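Local coordinates for protein ATP phosphoribosyltransferase regulatory subunit (Thermotoga maritima, PDB 1USY) that is probably required for the first step of histidine biosynthesis and may let histidine exert feedback control over ATP phosphoribosyltransferase, at residues 125-130 against 210-215; 132-137 against 195-200; 148-153 against 163-168; 203-208 against 221-226. One frame throughout, in Å; residues are numbered along the deposited sequence.

Following the chain from the N terminus, the first of the contact segments lies on strand 125-131, and interaction 1 closes the largest loop by bringing its residues against 210-215, the last residues of helix 199-215. Within that span lies interaction 2, which joins 132-137 to 195-200 at the start of the same helix. Interaction 3 lies deeper still, pairing the successive helices 147-156 and 159-168. Interaction 4 begins after interaction 2 has closed, and it crosses interaction 1, because 203-208 precedes 210-215 while 221-226 follows it. Interactions 1 and 4 thus fix one helix over the neighbouring strands 125-131 and 220-223. Interactions 2 and 3 join parts of the mostly helical segment between those strands.

Interaction 1 (125-130 against 210-215); sequences VIVEIG and SFLQEK
Glu128 OE2 is gripped by two salt bridges, from Arg187 and from a basic side chain of another protein chain, while Glu128's neighbours Val127 and Ile129 turn the other way to meet Leu212 of the helix. OE1 of the same carboxylate is hydrogen-bonded to Tyr242; together these partners probably offset its buried charge and the nearby carboxylate of Asp224. The contact itself is apolar, with no hydrogen bond passing between 125-130 and 210-215. A single methyl, CD1 of Leu212, does the touching from the helix. It lies 3.5 Å from CG1 of Val127, whose side chain crosses that of Leu212 at about a right angle. Ile129 comes instead tip to tip, its CD1 3.7 Å from Leu212 CD1. Val127 presents CG1 because that branch stands anti to the backbone N (chi1 179°). Beta-branched residues suit the extended strand, whereas leucine, branching one carbon later, suits the helix and is long enough to span backbones whose CA atoms, in Val127 and Leu212, are 8.6 Å apart. Here a helix packs on one face of the mixed sheet of a class-II aminoacyl-tRNA synthetase-like fold, the family to which the protein belongs. Strand 125-131 runs between 237-243 and 220-223. Helix 103-120 adjoins the contact, since its Val114 meets Val127 and its Leu110 meets Leu212, while Leu212 also packs on Val221 of strand 220-223.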
loop_
_atom_site.group_PDB
_atom_site.type_symbol
_atom_site.label_atom_id
_atom_site.label_comp_id
_atom_site.label_asym_id
_atom_site.label_seq_id
_atom_site.Cartn_x
_atom_site.Cartn_y
_atom_site.Cartn_z
ATOM N N VAL B 125 35.205 16.102 22.958
ATOM C CA VAL B 125 34.343 16.426 21.839
ATOM C C VAL B 125 34.876 17.608 21.052
ATOM O O VAL B 125 35.592 18.448 21.599
ATOM C CB VAL B 125 32.806 16.568 22.249
ATOM C CG1 VAL B 125 32.374 15.447 23.203
ATOM C CG2 VAL B 125 32.466 17.929 22.851
ATOM N N ILE B 126 34.553 17.636 19.752
ATOM C CA ILE B 126 34.876 18.740 18.855
ATOM C C ILE B 126 33.575 19.409 18.380
ATOM O O ILE B 126 32.681 18.747 17.878
ATOM C CB ILE B 126 35.720 18.216 17.651
ATOM C CG1 ILE B 126 37.067 17.688 18.106
ATOM C CG2 ILE B 126 35.955 19.286 16.598
ATOM C CD1 ILE B 126 37.806 16.791 17.039
ATOM N N VAL B 127 33.467 20.714 18.580
ATOM C CA VAL B 127 32.377 21.541 18.030
ATOM C C VAL B 127 32.884 22.302 16.809
ATOM O O VAL B 127 33.776 23.175 16.900
ATOM C CB VAL B 127 31.838 22.560 19.065
ATOM C CG1 VAL B 127 30.714 23.404 18.436
ATOM C CG2 VAL B 127 31.337 21.824 20.364
ATOM N N GLU B 128 32.369 21.928 15.653
ATOM C CA GLU B 128 32.844 22.518 14.426
ATOM C C GLU B 128 31.808 23.568 13.992
ATOM O O GLU B 128 30.638 23.265 13.829
ATOM C CB GLU B 128 33.059 21.416 13.395
ATOM C CG GLU B 128 33.324 21.937 12.010
ATOM C CD GLU B 128 33.372 20.858 10.956
ATOM O OE1 GLU B 128 32.317 20.431 10.430
ATOM O OE2 GLU B 128 34.487 20.432 10.650
ATOM N N ILE B 129 32.226 24.813 13.868
ATOM C CA ILE B 129 31.294 25.906 13.538
ATOM C C ILE B 129 31.459 26.341 12.091
ATOM O O ILE B 129 32.551 26.342 11.529
ATOM C CB ILE B 129 31.506 27.150 14.439
ATOM C CG1 ILE B 129 31.424 26.813 15.937
ATOM C CG2 ILE B 129 30.521 28.279 14.042
ATOM C CD1 ILE B 129 29.999 26.885 16.506
ATOM N N GLY B 130 30.359 26.729 11.489
ATOM C CA GLY B 130 30.366 27.128 10.101
ATOM C C GLY B 130 29.389 28.277 9.954
ATOM O O GLY B 130 28.676 28.643 10.892
ATOM N N SER B 210 33.951 32.440 20.719
ATOM C CA SER B 210 34.221 33.020 22.042
ATOM C C SER B 210 33.319 32.416 23.093
ATOM O O SER B 210 33.775 31.861 24.098
ATOM C CB SER B 210 33.960 34.523 22.037
ATOM O OG SER B 210 35.153 35.223 21.754
ATOM N N PHE B 211 32.048 32.535 22.845
ATOM C CA PHE B 211 31.054 32.033 23.767
ATOM C C PHE B 211 31.367 30.577 24.153
ATOM O O PHE B 211 31.429 30.228 25.334
ATOM C CB PHE B 211 29.661 32.104 23.150
ATOM C CG PHE B 211 28.590 31.571 24.095
ATOM C CD1 PHE B 211 28.155 30.255 23.967
ATOM C CD2 PHE B 211 28.048 32.400 25.087
ATOM C CE1 PHE B 211 27.179 29.756 24.829
ATOM C CE2 PHE B 211 27.069 31.901 25.951
ATOM C CZ PHE B 211 26.634 30.578 25.822
ATOM N N LEU B 212 31.570 29.739 23.152
ATOM C CA LEU B 212 31.846 28.306 23.383
ATOM C C LEU B 212 33.196 28.089 24.108
ATOM O O LEU B 212 33.290 27.315 25.070
ATOM C CB LEU B 212 31.884 27.540 22.054
ATOM C CG LEU B 212 30.507 27.438 21.374
ATOM C CD1 LEU B 212 30.493 26.456 20.198
ATOM C CD2 LEU B 212 29.395 26.964 22.320
ATOM N N GLN B 213 34.222 28.776 23.642
ATOM C CA GLN B 213 35.579 28.642 24.215
ATOM C C GLN B 213 35.615 29.008 25.708
ATOM O O GLN B 213 36.203 28.295 26.532
ATOM C CB GLN B 213 36.570 29.542 23.484
ATOM C CG GLN B 213 37.548 28.747 22.617
ATOM C CD GLN B 213 38.418 29.631 21.730
ATOM O OE1 GLN B 213 38.288 30.855 21.767
ATOM N NE2 GLN B 213 39.309 29.079 20.926
ATOM N N GLU B 214 34.991 30.111 26.065
ATOM C CA GLU B 214 34.995 30.541 27.467
ATOM C C GLU B 214 34.257 29.575 28.402
ATOM O O GLU B 214 34.767 29.205 29.467
ATOM C CB GLU B 214 34.316 31.871 27.700
ATOM N N LYS B 215 33.066 29.192 27.981
ATOM C CA LYS B 215 32.182 28.307 28.771
ATOM C C LYS B 215 32.600 26.834 28.675
ATOM O O LYS B 215 32.367 26.048 29.619
ATOM C CB LYS B 215 30.751 28.438 28.267
ATOM C CG LYS B 215 29.740 27.783 29.193
ATOM C CD LYS B 215 28.804 28.778 29.870
ATOM C CE LYS B 215 27.964 28.115 30.948
ATOM N NZ LYS B 215 28.201 26.665 31.024
#

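Interaction 2 (132-137 against 195-200); sequences TGVYED and MDLPLS
Val134 and Leu197 make the apolar part of this contact, CG2 of the valine lying 3.9 Å from CD2 of the leucine. The other branch of Val134, CG1, is turned over the centre of the neighbouring Tyr135 ring, 3.6 Å above its plane, so each methyl has its own surface to cover. A second van der Waals patch joins Asp137 to Pro198. The aspartate chain passes obliquely across the proline ring, with Asp137 CB 3.6 Å from Pro198 CG and Asp137 OD1 3.4 Å from Pro198 CD. Pro198 is the N-cap of helix 199-215, a place where its rigid ring and fixed phi angle suit the turn from loop into helix. The charged part centres on Arg175, which forms salt bridges with Asp137 OD1 through NH2 and with Asp196 OD1 through NE. Shared by two acids, this arginine probably eases the repulsion between Asp137 OD1 and Asp196 OD2, which are 4.8 Å apart. With an alanine here instead of Asp137, Arg175 would probably lose one acidic mate and the Pro198 ring part of its cover. Leu197 also packs on Leu205, farther along helix 199-215, while Val134 meets Ile179 of helix 174-185.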
loop_
_atom_site.group_PDB
_atom_site.type_symbol
_atom_site.label_atom_id
_atom_site.label_comp_id
_atom_site.label_asym_id
_atom_site.label_seq_id
_atom_site.Cartn_x
_atom_site.Cartn_y
_atom_site.Cartn_z
ATOM N N THR B 132 26.823 29.911 6.756
ATOM C CA THR B 132 26.310 29.715 5.432
ATOM C C THR B 132 26.456 31.004 4.607
ATOM O O THR B 132 26.397 30.969 3.380
ATOM C CB THR B 132 24.865 29.300 5.630
ATOM O OG1 THR B 132 24.433 28.461 4.567
ATOM C CG2 THR B 132 23.956 30.470 5.604
ATOM N N GLY B 133 26.689 32.139 5.280
ATOM C CA GLY B 133 26.800 33.436 4.620
ATOM C C GLY B 133 28.122 33.653 3.894
ATOM O O GLY B 133 28.361 34.702 3.331
ATOM N N VAL B 134 28.974 32.639 3.879
ATOM C CA VAL B 134 30.262 32.730 3.198
ATOM C C VAL B 134 30.173 32.523 1.666
ATOM O O VAL B 134 30.995 33.038 0.911
ATOM C CB VAL B 134 31.309 31.760 3.853
ATOM C CG1 VAL B 134 30.813 30.329 3.888
ATOM C CG2 VAL B 134 32.628 31.805 3.130
ATOM N N TYR B 135 29.169 31.787 1.214
ATOM C CA TYR B 135 29.177 31.283 -0.155
ATOM C C TYR B 135 28.877 32.313 -1.237
ATOM O O TYR B 135 29.583 32.347 -2.242
ATOM C CB TYR B 135 28.297 30.028 -0.280
ATOM C CG TYR B 135 28.770 28.938 0.637
ATOM C CD1 TYR B 135 27.920 28.342 1.564
ATOM C CD2 TYR B 135 30.098 28.527 0.593
ATOM C CE1 TYR B 135 28.393 27.326 2.441
ATOM C CE2 TYR B 135 30.590 27.543 1.446
ATOM C CZ TYR B 135 29.745 26.956 2.366
ATOM O OH TYR B 135 30.276 25.989 3.169
ATOM N N GLU B 136 27.855 33.144 -1.014
ATOM C CA GLU B 136 27.446 34.188 -1.957
ATOM C C GLU B 136 28.657 35.037 -2.311
ATOM O O GLU B 136 28.973 35.253 -3.492
ATOM C CB GLU B 136 26.385 35.104 -1.329
ATOM C CG GLU B 136 25.018 35.086 -2.015
ATOM C CD GLU B 136 23.828 35.332 -1.068
ATOM O OE1 GLU B 136 23.930 35.058 0.165
ATOM O OE2 GLU B 136 22.768 35.794 -1.558
ATOM N N ASP B 137 29.335 35.489 -1.259
ATOM C CA ASP B 137 30.513 36.321 -1.363
ATOM C C ASP B 137 31.617 35.624 -2.117
ATOM O O ASP B 137 32.322 36.253 -2.882
ATOM C CB ASP B 137 31.004 36.685 0.028
ATOM C CG ASP B 137 32.245 37.549 -0.007
ATOM O OD1 ASP B 137 33.256 37.138 0.630
ATOM O OD2 ASP B 137 32.296 38.630 -0.660
ATOM N N MET B 195 41.128 35.755 8.214
ATOM C CA MET B 195 40.227 35.317 7.145
ATOM C C MET B 195 39.533 36.498 6.463
ATOM O O MET B 195 39.096 37.435 7.129
ATOM C CB MET B 195 39.205 34.316 7.674
ATOM C CG MET B 195 39.805 33.023 8.249
ATOM S SD MET B 195 38.645 31.654 8.382
ATOM C CE MET B 195 38.917 31.140 10.038
ATOM N N ASP B 196 39.483 36.444 5.128
ATOM C CA ASP B 196 38.734 37.367 4.287
ATOM C C ASP B 196 37.290 36.905 4.320
ATOM O O ASP B 196 36.954 35.879 3.707
ATOM C CB ASP B 196 39.286 37.321 2.855
ATOM C CG ASP B 196 38.349 37.966 1.807
ATOM O OD1 ASP B 196 38.433 37.563 0.618
ATOM O OD2 ASP B 196 37.518 38.882 2.059
ATOM N N LEU B 197 36.445 37.649 5.041
ATOM C CA LEU B 197 35.072 37.226 5.314
ATOM C C LEU B 197 34.121 38.400 5.456
ATOM O O LEU B 197 34.461 39.388 6.096
ATOM C CB LEU B 197 35.029 36.411 6.609
ATOM C CG LEU B 197 35.440 34.935 6.597
ATOM C CD1 LEU B 197 35.248 34.375 7.990
ATOM C CD2 LEU B 197 34.665 34.101 5.586
ATOM N N PRO B 198 32.929 38.310 4.856
ATOM C CA PRO B 198 31.890 39.328 5.053
ATOM C C PRO B 198 31.688 39.644 6.539
ATOM O O PRO B 198 31.601 38.727 7.362
ATOM C CB PRO B 198 30.645 38.690 4.447
ATOM C CG PRO B 198 31.136 37.683 3.516
ATOM C CD PRO B 198 32.502 37.249 3.932
ATOM N N LEU B 199 31.629 40.935 6.851
ATOM C CA LEU B 199 31.706 41.439 8.220
ATOM C C LEU B 199 30.768 40.722 9.176
ATOM O O LEU B 199 31.213 40.149 10.170
ATOM C CB LEU B 199 31.454 42.951 8.240
ATOM C CG LEU B 199 31.275 43.657 9.586
ATOM C CD1 LEU B 199 32.635 43.876 10.244
ATOM C CD2 LEU B 199 30.502 44.998 9.431
ATOM N N SER B 200 29.476 40.750 8.861
ATOM C CA SER B 200 28.457 40.098 9.687
ATOM C C SER B 200 28.729 38.601 9.901
ATOM O O SER B 200 28.476 38.083 10.986
ATOM C CB SER B 200 27.074 40.309 9.089
ATOM O OG SER B 200 27.044 39.778 7.780
#

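Interaction 3 (148-153 against 163-168); sequences EKVLNL and EFLSHM
Leu165 lays its CD1 methyl against the aliphatic part of Lys149, 3.6 Å from CE, and its CG is 4.0 Å from the same carbon. The two chains cross obliquely. Lys149 leaves its backbone toward the facing helix; with CG anti to the backbone N (chi1 177°) the chain is extended so that CE reaches Leu165, although it bends twice along its length. Lysine suits this partly exposed position: its methylene chain can lie on a leucine while the ammonium group is carried beyond the apolar contact. The same Leu165 CD1 also meets Val150 CG1 at 3.8 Å, the two side chains crossing at about a right angle, and approaches Leu153 CD1 more loosely at 4.3 Å. One leucine thus faces three residues, two adjacent and the third one turn on from Lys149, a turn closed by the bond from Leu153 N to Lys149 O. No hydrogen bond joins the two segments. Their axes run nearly antiparallel, at 151°, and approach no closer than 12.2 Å, a wide separation bridged chiefly by Leu165 and the lysine chain. The helices 147-156 and 159-168, linked by a brief turn, form an antiparallel helical hairpin. Leu153 touches a bound histidine; Lys157, in the connection, and Leu159, at the start of the second helix, belong to a histidine pocket. On helix 135-139, Val150 meets Leu139 and Leu151 meets Tyr135. Leu165 is further covered by Leu146 and Leu173, in the loops just before helix 147-156 and helix 174-185.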
loop_
_atom_site.group_PDB
_atom_site.type_symbol
_atom_site.label_atom_id
_atom_site.label_comp_id
_atom_site.label_asym_id
_atom_site.label_seq_id
_atom_site.Cartn_x
_atom_site.Cartn_y
_atom_site.Cartn_z
ATOM N N GLU B 148 27.434 25.654 -9.042
ATOM C CA GLU B 148 26.935 24.420 -8.426
ATOM C C GLU B 148 27.780 23.300 -8.962
ATOM O O GLU B 148 27.320 22.504 -9.790
ATOM C CB GLU B 148 25.457 24.178 -8.770
ATOM C CG GLU B 148 24.506 24.114 -7.571
ATOM C CD GLU B 148 23.039 23.933 -7.980
ATOM O OE1 GLU B 148 22.736 23.939 -9.196
ATOM O OE2 GLU B 148 22.173 23.784 -7.080
ATOM N N LYS B 149 29.030 23.297 -8.501
ATOM C CA LYS B 149 30.118 22.412 -8.903
ATOM C C LYS B 149 31.343 22.811 -8.111
ATOM O O LYS B 149 31.893 21.984 -7.366
ATOM C CB LYS B 149 30.473 22.502 -10.360
ATOM C CG LYS B 149 31.651 21.614 -10.693
ATOM C CD LYS B 149 32.524 22.221 -11.755
ATOM C CE LYS B 149 33.956 21.701 -11.640
ATOM N NZ LYS B 149 34.117 20.315 -12.178
ATOM N N VAL B 150 31.775 24.073 -8.236
ATOM C CA VAL B 150 32.699 24.538 -7.208
ATOM C C VAL B 150 32.064 24.459 -5.815
ATOM O O VAL B 150 32.782 24.345 -4.838
ATOM C CB VAL B 150 33.442 25.891 -7.457
ATOM C CG1 VAL B 150 33.758 26.113 -8.944
ATOM C CG2 VAL B 150 32.740 27.054 -6.787
ATOM N N LEU B 151 30.740 24.414 -5.707
ATOM C CA LEU B 151 30.206 24.106 -4.379
ATOM C C LEU B 151 30.470 22.630 -4.011
ATOM O O LEU B 151 30.946 22.339 -2.898
ATOM C CB LEU B 151 28.748 24.538 -4.197
ATOM C CG LEU B 151 28.506 26.057 -4.199
ATOM C CD1 LEU B 151 27.078 26.379 -4.639
ATOM C CD2 LEU B 151 28.851 26.739 -2.853
ATOM N N ASN B 152 30.246 21.725 -4.970
ATOM C CA ASN B 152 30.448 20.307 -4.721
ATOM C C ASN B 152 31.904 20.043 -4.312
ATOM O O ASN B 152 32.188 19.228 -3.412
ATOM C CB ASN B 152 30.045 19.437 -5.924
ATOM C CG ASN B 152 28.537 19.174 -5.982
ATOM O OD1 ASN B 152 27.723 20.091 -5.817
ATOM N ND2 ASN B 152 28.156 17.917 -6.226
ATOM N N LEU B 153 32.805 20.739 -4.982
ATOM C CA LEU B 153 34.215 20.646 -4.692
ATOM C C LEU B 153 34.597 21.171 -3.282
ATOM O O LEU B 153 35.354 20.514 -2.591
ATOM C CB LEU B 153 35.015 21.360 -5.776
ATOM C CG LEU B 153 34.823 20.804 -7.200
ATOM C CD1 LEU B 153 35.535 21.674 -8.250
ATOM C CD2 LEU B 153 35.202 19.311 -7.343
ATOM N N GLU B 163 42.423 23.408 -7.950
ATOM C CA GLU B 163 43.673 23.893 -8.530
ATOM C C GLU B 163 43.720 23.647 -10.046
ATOM O O GLU B 163 44.212 24.487 -10.796
ATOM C CB GLU B 163 44.896 23.285 -7.844
ATOM C CG GLU B 163 44.790 23.241 -6.338
ATOM C CD GLU B 163 45.965 23.877 -5.633
ATOM O OE1 GLU B 163 46.850 23.110 -5.159
ATOM O OE2 GLU B 163 45.992 25.140 -5.535
ATOM N N PHE B 164 43.191 22.507 -10.471
ATOM C CA PHE B 164 43.048 22.149 -11.879
ATOM C C PHE B 164 41.981 23.003 -12.583
ATOM O O PHE B 164 42.166 23.407 -13.714
ATOM C CB PHE B 164 42.730 20.644 -12.021
ATOM C CG PHE B 164 42.344 20.218 -13.421
ATOM C CD1 PHE B 164 43.309 20.099 -14.427
ATOM C CD2 PHE B 164 41.019 19.919 -13.731
ATOM C CE1 PHE B 164 42.958 19.711 -15.716
ATOM C CE2 PHE B 164 40.653 19.523 -15.023
ATOM C CZ PHE B 164 41.624 19.415 -16.015
ATOM N N LEU B 165 40.863 23.269 -11.926
ATOM C CA LEU B 165 39.875 24.183 -12.483
ATOM C C LEU B 165 40.458 25.586 -12.660
ATOM O O LEU B 165 40.121 26.274 -13.623
ATOM C CB LEU B 165 38.642 24.259 -11.595
ATOM C CG LEU B 165 37.312 23.864 -12.234
ATOM C CD1 LEU B 165 36.191 24.497 -11.430
ATOM C CD2 LEU B 165 37.212 24.271 -13.700
ATOM N N SER B 166 41.329 25.993 -11.731
ATOM C CA SER B 166 42.084 27.251 -11.803
ATOM C C SER B 166 42.949 27.436 -13.088
ATOM O O SER B 166 43.468 28.531 -13.342
ATOM C CB SER B 166 42.968 27.378 -10.559
ATOM O OG SER B 166 43.188 28.730 -10.205
ATOM N N HIS B 167 43.093 26.383 -13.891
ATOM C CA HIS B 167 43.910 26.435 -15.106
ATOM C C HIS B 167 43.118 26.068 -16.371
ATOM O O HIS B 167 43.178 26.786 -17.369
ATOM C CB HIS B 167 45.146 25.528 -14.969
ATOM C CG HIS B 167 46.336 26.199 -14.336
ATOM N ND1 HIS B 167 47.590 26.200 -14.921
ATOM C CD2 HIS B 167 46.467 26.878 -13.168
ATOM C CE1 HIS B 167 48.436 26.852 -14.140
ATOM N NE2 HIS B 167 47.780 27.275 -13.074
ATOM N N MET B 168 42.390 24.954 -16.330
ATOM C CA MET B 168 41.626 24.475 -17.493
ATOM C C MET B 168 40.485 25.430 -17.884
ATOM O O MET B 168 40.108 25.534 -19.062
ATOM C CB MET B 168 41.078 23.066 -17.241
ATOM C CG MET B 168 40.265 22.474 -18.407
ATOM S SD MET B 168 38.524 22.212 -17.952
ATOM C CE MET B 168 37.649 22.801 -19.424
#

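Interaction 4 (203-208 against 221-226); sequences EDLLSA and VEIDLT
The closing leg of a beta-alpha-beta crossover brings Leu205 of helix 199-215 onto Ile223, at the end of the strand into which this helix leads, and Leu225, just beyond it. With CG anti to the carbonyl carbon (chi1 -73°), the leucine forks between its two partners. Its CD2 lies 3.9 Å from Ile223 CD1, and its CD1 lies 4.1 Å from Leu225 CD1; in both pairs the side chains cross obliquely. Strand 220-223 is the outermost in its sheet within this chain and runs parallel to 125-131, the strand at which the crossover began; the two are separated in sequence by a long, mostly helical segment. Isoleucine suits the strand, its unbranched arm reaching the helix, whereas Leu225 follows the strand's end and brings only the tip of its chain near. Asp224, between them, points away. Its OD1 accepts from Thr226 N at 2.7 Å, with an N-H...O angle of 152°, nearly along its own C-O axis: an Asx turn that fixes the bend after the strand. Its OD2 forms salt bridges with Lys157, a residue of the histidine pocket, and with Arg187, which also binds Glu222. The hydroxyl of Tyr135 is hydrogen-bonded to Leu225 O.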
loop_
_atom_site.group_PDB
_atom_site.type_symbol
_atom_site.label_atom_id
_atom_site.label_comp_id
_atom_site.label_asym_id
_atom_site.label_seq_id
_atom_site.Cartn_x
_atom_site.Cartn_y
_atom_site.Cartn_z
ATOM N N GLU B 203 31.607 38.516 12.627
ATOM C CA GLU B 203 31.092 38.816 13.973
ATOM C C GLU B 203 30.341 37.633 14.588
ATOM O O GLU B 203 30.471 37.333 15.789
ATOM C CB GLU B 203 30.159 40.025 13.964
ATOM C CG GLU B 203 30.496 41.094 12.955
ATOM C CD GLU B 203 31.799 41.794 13.281
ATOM O OE1 GLU B 203 32.812 41.505 12.596
ATOM O OE2 GLU B 203 31.816 42.637 14.221
ATOM N N ASP B 204 29.536 36.983 13.757
ATOM C CA ASP B 204 28.819 35.780 14.163
ATOM C C ASP B 204 29.751 34.624 14.540
ATOM O O ASP B 204 29.604 34.045 15.616
ATOM C CB ASP B 204 27.850 35.355 13.068
ATOM C CG ASP B 204 26.576 36.138 13.124
ATOM O OD1 ASP B 204 25.727 35.983 12.220
ATOM O OD2 ASP B 204 26.352 36.945 14.050
ATOM N N LEU B 205 30.695 34.291 13.664
ATOM C CA LEU B 205 31.685 33.261 13.990
ATOM C C LEU B 205 32.477 33.613 15.291
ATOM O O LEU B 205 32.627 32.774 16.164
ATOM C CB LEU B 205 32.635 33.024 12.807
ATOM C CG LEU B 205 31.992 32.283 11.641
ATOM C CD1 LEU B 205 32.786 32.433 10.367
ATOM C CD2 LEU B 205 31.853 30.816 11.984
ATOM N N LEU B 206 32.915 34.870 15.416
ATOM C CA LEU B 206 33.738 35.322 16.525
ATOM C C LEU B 206 33.010 35.242 17.853
ATOM O O LEU B 206 33.599 34.940 18.885
ATOM C CB LEU B 206 34.178 36.777 16.311
ATOM C CG LEU B 206 35.499 37.204 15.649
ATOM C CD1 LEU B 206 35.652 38.750 15.721
ATOM C CD2 LEU B 206 36.712 36.547 16.284
ATOM N N SER B 207 31.724 35.538 17.834
ATOM C CA SER B 207 30.962 35.585 19.078
ATOM C C SER B 207 30.596 34.155 19.503
ATOM O O SER B 207 30.575 33.836 20.700
ATOM C CB SER B 207 29.733 36.490 18.921
ATOM O OG SER B 207 28.728 36.139 19.867
ATOM N N ALA B 208 30.332 33.296 18.519
ATOM C CA ALA B 208 30.060 31.882 18.788
ATOM C C ALA B 208 31.320 31.203 19.356
ATOM O O ALA B 208 31.308 30.714 20.484
ATOM C CB ALA B 208 29.529 31.159 17.507
ATOM N N VAL B 221 36.847 23.874 20.069
ATOM C CA VAL B 221 35.988 24.594 19.127
ATOM C C VAL B 221 36.751 24.905 17.859
ATOM O O VAL B 221 37.781 25.577 17.913
ATOM C CB VAL B 221 35.343 25.906 19.710
ATOM C CG1 VAL B 221 34.372 25.566 20.812
ATOM C CG2 VAL B 221 36.383 26.834 20.267
ATOM N N GLU B 222 36.262 24.410 16.721
ATOM C CA GLU B 222 36.963 24.672 15.469
ATOM C C GLU B 222 36.076 25.255 14.375
ATOM O O GLU B 222 34.856 25.178 14.410
ATOM C CB GLU B 222 37.776 23.467 14.961
ATOM C CG GLU B 222 37.578 22.202 15.737
ATOM C CD GLU B 222 38.705 21.204 15.612
ATOM O OE1 GLU B 222 39.466 21.064 16.590
ATOM O OE2 GLU B 222 38.783 20.500 14.580
ATOM N N ILE B 223 36.713 25.859 13.409
ATOM C CA ILE B 223 36.011 26.613 12.420
ATOM C C ILE B 223 36.210 25.938 11.086
ATOM O O ILE B 223 37.337 25.642 10.713
ATOM C CB ILE B 223 36.592 28.028 12.391
ATOM C CG1 ILE B 223 36.361 28.756 13.741
ATOM C CG2 ILE B 223 36.089 28.762 11.154
ATOM C CD1 ILE B 223 35.014 29.502 13.898
ATOM N N ASP B 224 35.122 25.666 10.383
ATOM C CA ASP B 224 35.185 24.977 9.071
ATOM C C ASP B 224 34.055 25.458 8.167
ATOM O O ASP B 224 32.893 25.219 8.424
ATOM C CB ASP B 224 35.087 23.461 9.244
ATOM C CG ASP B 224 35.199 22.704 7.915
ATOM O OD1 ASP B 224 34.709 23.203 6.848
ATOM O OD2 ASP B 224 35.771 21.586 7.867
ATOM N N LEU B 225 34.437 26.146 7.109
ATOM C CA LEU B 225 33.512 26.814 6.204
ATOM C C LEU B 225 33.221 26.005 4.920
ATOM O O LEU B 225 32.686 26.555 3.936
ATOM C CB LEU B 225 34.098 28.158 5.835
ATOM C CG LEU B 225 34.075 29.325 6.835
ATOM C CD1 LEU B 225 33.583 28.984 8.251
ATOM C CD2 LEU B 225 35.463 29.935 6.893
ATOM N N THR B 226 33.687 24.744 4.928
ATOM C CA THR B 226 33.234 23.941 3.801
ATOM C C THR B 226 31.772 23.518 4.085
ATOM O O THR B 226 31.046 24.192 4.802
ATOM C CB THR B 226 34.200 22.744 3.634
ATOM O OG1 THR B 226 34.253 21.968 4.817
ATOM C CG2 THR B 226 35.640 23.190 3.333
#